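Local coordinates for putative Lipoprotein (Shewanella oneidensis, PDB 3U24) that is of unknown function but binds zinc and calcium ions and belongs to a family related to zinc-dependent peptidases, so it may be a metallopeptidase-like lipoprotein, at residues Tyr466-Leu478 / Gln491-Gln503. Numbering follows the deposited sequence.
Sequences YKWNLRVICNTIL and QAIALMMDEAFQQ. With CA (calcium ion), chain T.
The carbonyl O of Lys467 accepts a hydrogen bond from a water 2.8 Å away, which also faces Ala500 O, though so closely that this second bond, and with it a bridge between the two carbonyls, is doubtful. Gln502 NE2 offers this water a weak bond, and the same amide nitrogen rests 3.2 Å from Arg471 CG, the two side chains crossing at about a right angle. Arg471 itself turns back along its own helix: a bend at chi3 (91°) lays NH2 over the centre of the Trp468 ring and lets it donate weakly to Trp468 O. Beyond the water the interface is mostly apolar. Leu470 CD1 reaches Phe501 CE2 at 3.6 Å, and Cys474 SG meets Ala500 CB at 3.9 Å. Helices 459-485 and 489-499 form an antiparallel hairpin within the largely helical DUF885 fold; the axes of 466-478 and 491-499 approach to 10.2 Å with their directions 165° apart. Residues 495-499 make a wider, pi-type turn, in which Leu495 O accepts from both Glu499 N and Ala500 N; Phe501 then leaves helical geometry with positive phi. Helix 298-309 packs against Lys467 and Phe501, and Glu499 turns its carboxylate to Lys271, Lys299 and Gln275. Farther along the hairpin, Leu495 CD2 lies 3.8 Å from Leu478 CB and also touches Ile477 CG2. The selenomethionine Met496, bent at chi2 and chi3, brings SE to 3.9 Å from Cys474 CB and its CE beside Asn475 OD1, an oxygen that accepts a hydrogen bond from Lys510. Asp498, on helix 489-499, binds a calcium ion through OD1 at 2.3 Å, with three waters as further ligands.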
loop_
_atom_site.group_PDB
_atom_site.type_symbol
_atom_site.label_atom_id
_atom_site.label_comp_id
_atom_site.label_asym_id
_atom_site.label_seq_id
_atom_site.Cartn_x
_atom_site.Cartn_y
_atom_site.Cartn_z
ATOM N N TYR A 466 18.959 11.745 0.845
ATOM C CA TYR A 466 19.269 11.089 -0.399
ATOM C C TYR A 466 19.281 9.555 -0.289
ATOM O O TYR A 466 18.794 8.881 -1.208
ATOM C CB TYR A 466 20.577 11.591 -0.954
ATOM C CG TYR A 466 20.526 12.974 -1.579
ATOM C CD1 TYR A 466 19.534 13.323 -2.467
ATOM C CD2 TYR A 466 21.542 13.904 -1.331
ATOM C CE1 TYR A 466 19.530 14.564 -3.090
ATOM C CE2 TYR A 466 21.522 15.161 -1.897
ATOM C CZ TYR A 466 20.533 15.477 -2.799
ATOM O OH TYR A 466 20.518 16.711 -3.375
ATOM N N LYS A 467 19.763 8.992 0.822
ATOM C CA LYS A 467 19.758 7.532 0.946
ATOM C C LYS A 467 18.310 7.046 0.959
ATOM O O LYS A 467 17.959 6.031 0.312
ATOM C CB LYS A 467 20.504 7.017 2.199
ATOM C CG LYS A 467 20.228 5.550 2.527
ATOM C CD LYS A 467 20.741 5.141 3.898
ATOM C CE LYS A 467 20.449 3.667 4.241
ATOM N NZ LYS A 467 19.138 3.492 4.979
ATOM N N TRP A 468 17.490 7.782 1.702
ATOM C CA TRP A 468 16.058 7.538 1.769
ATOM C C TRP A 468 15.385 7.652 0.420
ATOM O O TRP A 468 14.623 6.791 0.031
ATOM C CB TRP A 468 15.493 8.538 2.759
ATOM C CG TRP A 468 14.112 8.320 3.287
ATOM C CD1 TRP A 468 12.962 9.042 2.963
ATOM C CD2 TRP A 468 13.695 7.396 4.345
ATOM N NE1 TRP A 468 11.886 8.610 3.715
ATOM C CE2 TRP A 468 12.257 7.631 4.553
ATOM C CE3 TRP A 468 14.335 6.415 5.094
ATOM C CZ2 TRP A 468 11.521 6.911 5.470
ATOM C CZ3 TRP A 468 13.577 5.693 6.016
ATOM C CH2 TRP A 468 12.203 5.942 6.203
ATOM N N ASN A 469 15.697 8.684 -0.338
ATOM C CA ASN A 469 15.158 8.815 -1.684
ATOM C C ASN A 469 15.561 7.649 -2.577
ATOM O O ASN A 469 14.754 7.185 -3.406
ATOM C CB ASN A 469 15.644 10.132 -2.308
ATOM C CG ASN A 469 14.744 10.653 -3.428
ATOM O OD1 ASN A 469 15.251 11.122 -4.422
ATOM N ND2 ASN A 469 13.420 10.614 -3.248
ATOM N N LEU A 470 16.801 7.171 -2.440
ATOM C CA LEU A 470 17.235 6.012 -3.231
ATOM C C LEU A 470 16.347 4.763 -3.042
ATOM O O LEU A 470 16.149 3.994 -3.983
ATOM C CB LEU A 470 18.706 5.660 -2.972
ATOM C CG LEU A 470 19.726 6.580 -3.651
ATOM C CD1 LEU A 470 21.127 6.266 -3.147
ATOM C CD2 LEU A 470 19.646 6.447 -5.175
ATOM N N ARG A 471 15.791 4.575 -1.856
ATOM C CA ARG A 471 14.849 3.463 -1.609
ATOM C C ARG A 471 13.707 3.488 -2.646
ATOM O O ARG A 471 13.311 2.468 -3.230
ATOM C CB ARG A 471 14.251 3.639 -0.205
ATOM C CG ARG A 471 13.947 2.393 0.623
ATOM C CD ARG A 471 13.752 2.790 2.112
ATOM N NE ARG A 471 12.349 3.101 2.467
ATOM C CZ ARG A 471 11.714 4.287 2.337
ATOM N NH1 ARG A 471 10.427 4.379 2.701
ATOM N NH2 ARG A 471 12.314 5.387 1.847
ATOM N N VAL A 472 13.159 4.684 -2.830
ATOM C CA VAL A 472 11.995 4.878 -3.666
ATOM C C VAL A 472 12.354 4.697 -5.152
ATOM O O VAL A 472 11.668 3.980 -5.882
ATOM C CB VAL A 472 11.390 6.262 -3.339
ATOM C CG1 VAL A 472 10.418 6.678 -4.383
ATOM C CG2 VAL A 472 10.739 6.164 -1.955
ATOM N N ILE A 473 13.472 5.279 -5.550
ATOM C CA ILE A 473 13.996 5.154 -6.905
ATOM C C ILE A 473 14.317 3.669 -7.216
ATOM O O ILE A 473 13.833 3.113 -8.233
ATOM C CB ILE A 473 15.252 6.051 -7.108
ATOM C CG1 ILE A 473 14.899 7.550 -6.865
ATOM C CG2 ILE A 473 15.829 5.864 -8.497
ATOM C CD1 ILE A 473 16.115 8.477 -6.796
ATOM N N CYS A 474 15.096 3.036 -6.337
ATOM C CA CYS A 474 15.483 1.659 -6.555
ATOM C C CYS A 474 14.326 0.666 -6.422
ATOM O O CYS A 474 14.369 -0.402 -7.033
ATOM C CB CYS A 474 16.691 1.263 -5.699
ATOM S SG CYS A 474 18.198 2.230 -6.103
ATOM N N ASN A 475 13.272 1.009 -5.697
ATOM C CA ASN A 475 12.060 0.161 -5.693
ATOM C C ASN A 475 11.485 0.011 -7.108
ATOM O O ASN A 475 11.015 -1.075 -7.462
ATOM C CB ASN A 475 10.943 0.730 -4.805
ATOM C CG ASN A 475 11.111 0.395 -3.323
ATOM O OD1 ASN A 475 11.928 -0.434 -2.912
ATOM N ND2 ASN A 475 10.272 1.024 -2.511
ATOM N N THR A 476 11.508 1.112 -7.886
ATOM C CA THR A 476 11.006 1.156 -9.245
ATOM C C THR A 476 11.912 0.380 -10.181
ATOM O O THR A 476 11.442 -0.436 -10.965
ATOM C CB THR A 476 10.827 2.624 -9.737
ATOM O OG1 THR A 476 9.741 3.186 -9.028
ATOM C CG2 THR A 476 10.525 2.738 -11.229
ATOM N N ILE A 477 13.203 0.627 -10.097
ATOM C CA ILE A 477 14.186 -0.134 -10.888
ATOM C C ILE A 477 14.030 -1.652 -10.671
ATOM O O ILE A 477 13.997 -2.451 -11.625
ATOM C CB ILE A 477 15.609 0.342 -10.573
ATOM C CG1 ILE A 477 15.730 1.805 -10.969
ATOM C CG2 ILE A 477 16.680 -0.467 -11.309
ATOM C CD1 ILE A 477 17.064 2.419 -10.650
ATOM N N LEU A 478 13.908 -2.036 -9.424
ATOM C CA LEU A 478 13.834 -3.423 -9.043
ATOM C C LEU A 478 12.566 -4.063 -9.580
ATOM O O LEU A 478 12.601 -5.132 -10.238
ATOM C CB LEU A 478 13.860 -3.529 -7.517
ATOM C CG LEU A 478 13.613 -4.916 -6.904
ATOM C CD1 LEU A 478 14.925 -5.643 -6.810
ATOM C CD2 LEU A 478 13.026 -4.863 -5.496
ATOM N N GLN A 491 21.487 -9.941 -8.820
ATOM C CA GLN A 491 21.445 -8.543 -9.291
ATOM C C GLN A 491 20.521 -7.687 -8.427
ATOM O O GLN A 491 20.859 -6.554 -8.105
ATOM C CB GLN A 491 21.013 -8.468 -10.759
ATOM C CG GLN A 491 22.047 -9.021 -11.720
ATOM C CD GLN A 491 21.461 -9.406 -13.062
ATOM O OE1 GLN A 491 20.245 -9.407 -13.252
ATOM N NE2 GLN A 491 22.338 -9.745 -14.007
ATOM N N ALA A 492 19.390 -8.231 -8.001
ATOM C CA ALA A 492 18.434 -7.413 -7.217
ATOM C C ALA A 492 19.043 -7.070 -5.873
ATOM O O ALA A 492 18.921 -5.940 -5.403
ATOM C CB ALA A 492 17.097 -8.111 -7.040
ATOM N N ILE A 493 19.704 -8.042 -5.255
ATOM C CA ILE A 493 20.358 -7.815 -3.957
ATOM C C ILE A 493 21.493 -6.767 -4.055
ATOM O O ILE A 493 21.616 -5.924 -3.175
ATOM C CB ILE A 493 20.943 -9.123 -3.347
ATOM C CG1 ILE A 493 19.843 -10.127 -3.020
ATOM C CG2 ILE A 493 21.777 -8.850 -2.081
ATOM C CD1 ILE A 493 18.785 -9.591 -2.074
ATOM N N ALA A 494 22.289 -6.819 -5.122
ATOM C CA ALA A 494 23.405 -5.887 -5.341
ATOM C C ALA A 494 22.847 -4.480 -5.622
ATOM O O ALA A 494 23.383 -3.519 -5.127
ATOM C CB ALA A 494 24.348 -6.388 -6.478
ATOM N N LEU A 495 21.727 -4.360 -6.355
ATOM C CA LEU A 495 21.045 -3.063 -6.485
ATOM C C LEU A 495 20.691 -2.458 -5.104
ATOM O O LEU A 495 21.041 -1.317 -4.771
ATOM C CB LEU A 495 19.765 -3.216 -7.305
ATOM C CG LEU A 495 18.876 -1.983 -7.608
ATOM C CD1 LEU A 495 19.536 -1.123 -8.708
ATOM C CD2 LEU A 495 17.453 -2.429 -8.018
HETATM N N MSE A 496 19.986 -3.234 -4.296
HETATM C CA MSE A 496 19.467 -2.691 -3.071
HETATM C C MSE A 496 20.620 -2.384 -2.107
HETATM O O MSE A 496 20.587 -1.400 -1.394
HETATM C CB MSE A 496 18.419 -3.617 -2.428
HETATM C CG MSE A 496 17.050 -3.815 -3.169
HETATM SE SE MSE A 496 16.225 -2.268 -4.123
HETATM C CE MSE A 496 15.690 -1.195 -2.590
HETATM N N MSE A 497 21.670 -3.182 -2.111
HETATM C CA MSE A 497 22.745 -2.992 -1.120
HETATM C C MSE A 497 23.820 -2.041 -1.622
HETATM O O MSE A 497 24.262 -1.186 -0.882
HETATM C CB MSE A 497 23.375 -4.328 -0.749
HETATM C CG MSE A 497 22.433 -5.295 -0.037
HETATM SE SE MSE A 497 23.394 -6.897 0.707
HETATM C CE MSE A 497 24.910 -5.989 1.530
ATOM N N ASP A 498 24.237 -2.189 -2.873
ATOM C CA ASP A 498 25.366 -1.409 -3.404
ATOM C C ASP A 498 24.954 -0.047 -3.983
ATOM O O ASP A 498 25.732 0.899 -3.918
ATOM C CB ASP A 498 26.106 -2.203 -4.479
ATOM C CG ASP A 498 26.669 -3.524 -3.953
ATOM O OD1 ASP A 498 26.849 -3.700 -2.721
ATOM O OD2 ASP A 498 26.947 -4.403 -4.784
ATOM N N GLU A 499 23.755 0.043 -4.554
ATOM C CA GLU A 499 23.279 1.291 -5.174
ATOM C C GLU A 499 22.438 2.095 -4.191
ATOM O O GLU A 499 22.559 3.297 -4.168
ATOM C CB GLU A 499 22.488 1.034 -6.470
ATOM C CG GLU A 499 23.242 0.245 -7.551
ATOM C CD GLU A 499 24.527 0.920 -8.034
ATOM O OE1 GLU A 499 24.533 2.149 -8.253
ATOM O OE2 GLU A 499 25.552 0.225 -8.198
ATOM N N ALA A 500 21.632 1.417 -3.370
ATOM C CA ALA A 500 20.738 2.048 -2.393
ATOM C C ALA A 500 21.203 1.933 -0.954
ATOM O O ALA A 500 20.477 2.338 -0.065
ATOM C CB ALA A 500 19.344 1.444 -2.494
ATOM N N PHE A 501 22.372 1.331 -0.722
ATOM C CA PHE A 501 22.995 1.300 0.608
ATOM C C PHE A 501 22.125 0.673 1.692
ATOM O O PHE A 501 22.189 1.070 2.847
ATOM C CB PHE A 501 23.476 2.708 1.008
ATOM C CG PHE A 501 24.204 3.402 -0.101
ATOM C CD1 PHE A 501 25.422 2.916 -0.548
ATOM C CD2 PHE A 501 23.648 4.484 -0.750
ATOM C CE1 PHE A 501 26.091 3.527 -1.600
ATOM C CE2 PHE A 501 24.301 5.089 -1.808
ATOM C CZ PHE A 501 25.522 4.611 -2.235
ATOM N N GLN A 502 21.339 -0.329 1.313
ATOM C CA GLN A 502 20.545 -1.097 2.278
ATOM C C GLN A 502 21.258 -2.344 2.858
ATOM O O GLN A 502 22.234 -2.865 2.300
ATOM C CB GLN A 502 19.205 -1.501 1.646
ATOM C CG GLN A 502 18.257 -0.319 1.566
ATOM C CD GLN A 502 17.038 -0.579 0.760
ATOM O OE1 GLN A 502 16.552 -1.700 0.642
ATOM N NE2 GLN A 502 16.515 0.482 0.193
ATOM N N GLN A 503 20.725 -2.800 3.983
ATOM C CA GLN A 503 21.172 -4.008 4.659
ATOM C C GLN A 503 20.660 -5.244 3.937
ATOM O O GLN A 503 19.651 -5.223 3.199
ATOM C CB GLN A 503 20.597 -4.073 6.077
ATOM C CG GLN A 503 21.008 -2.956 7.001
ATOM C CD GLN A 503 22.434 -3.119 7.466
ATOM O OE1 GLN A 503 23.273 -2.252 7.203
ATOM N NE2 GLN A 503 22.733 -4.261 8.148
HETATM CA CA CA T . 27.651 -5.761 -2.028
HETATM O O HOH W 1 18.314 3.246 0.615
HETATM O O HOH W 2 28.485 -6.248 -4.330
HETATM O O HOH W 3 29.643 -4.819 -2.386
HETATM O O HOH W 4 26.042 -7.599 -2.917
#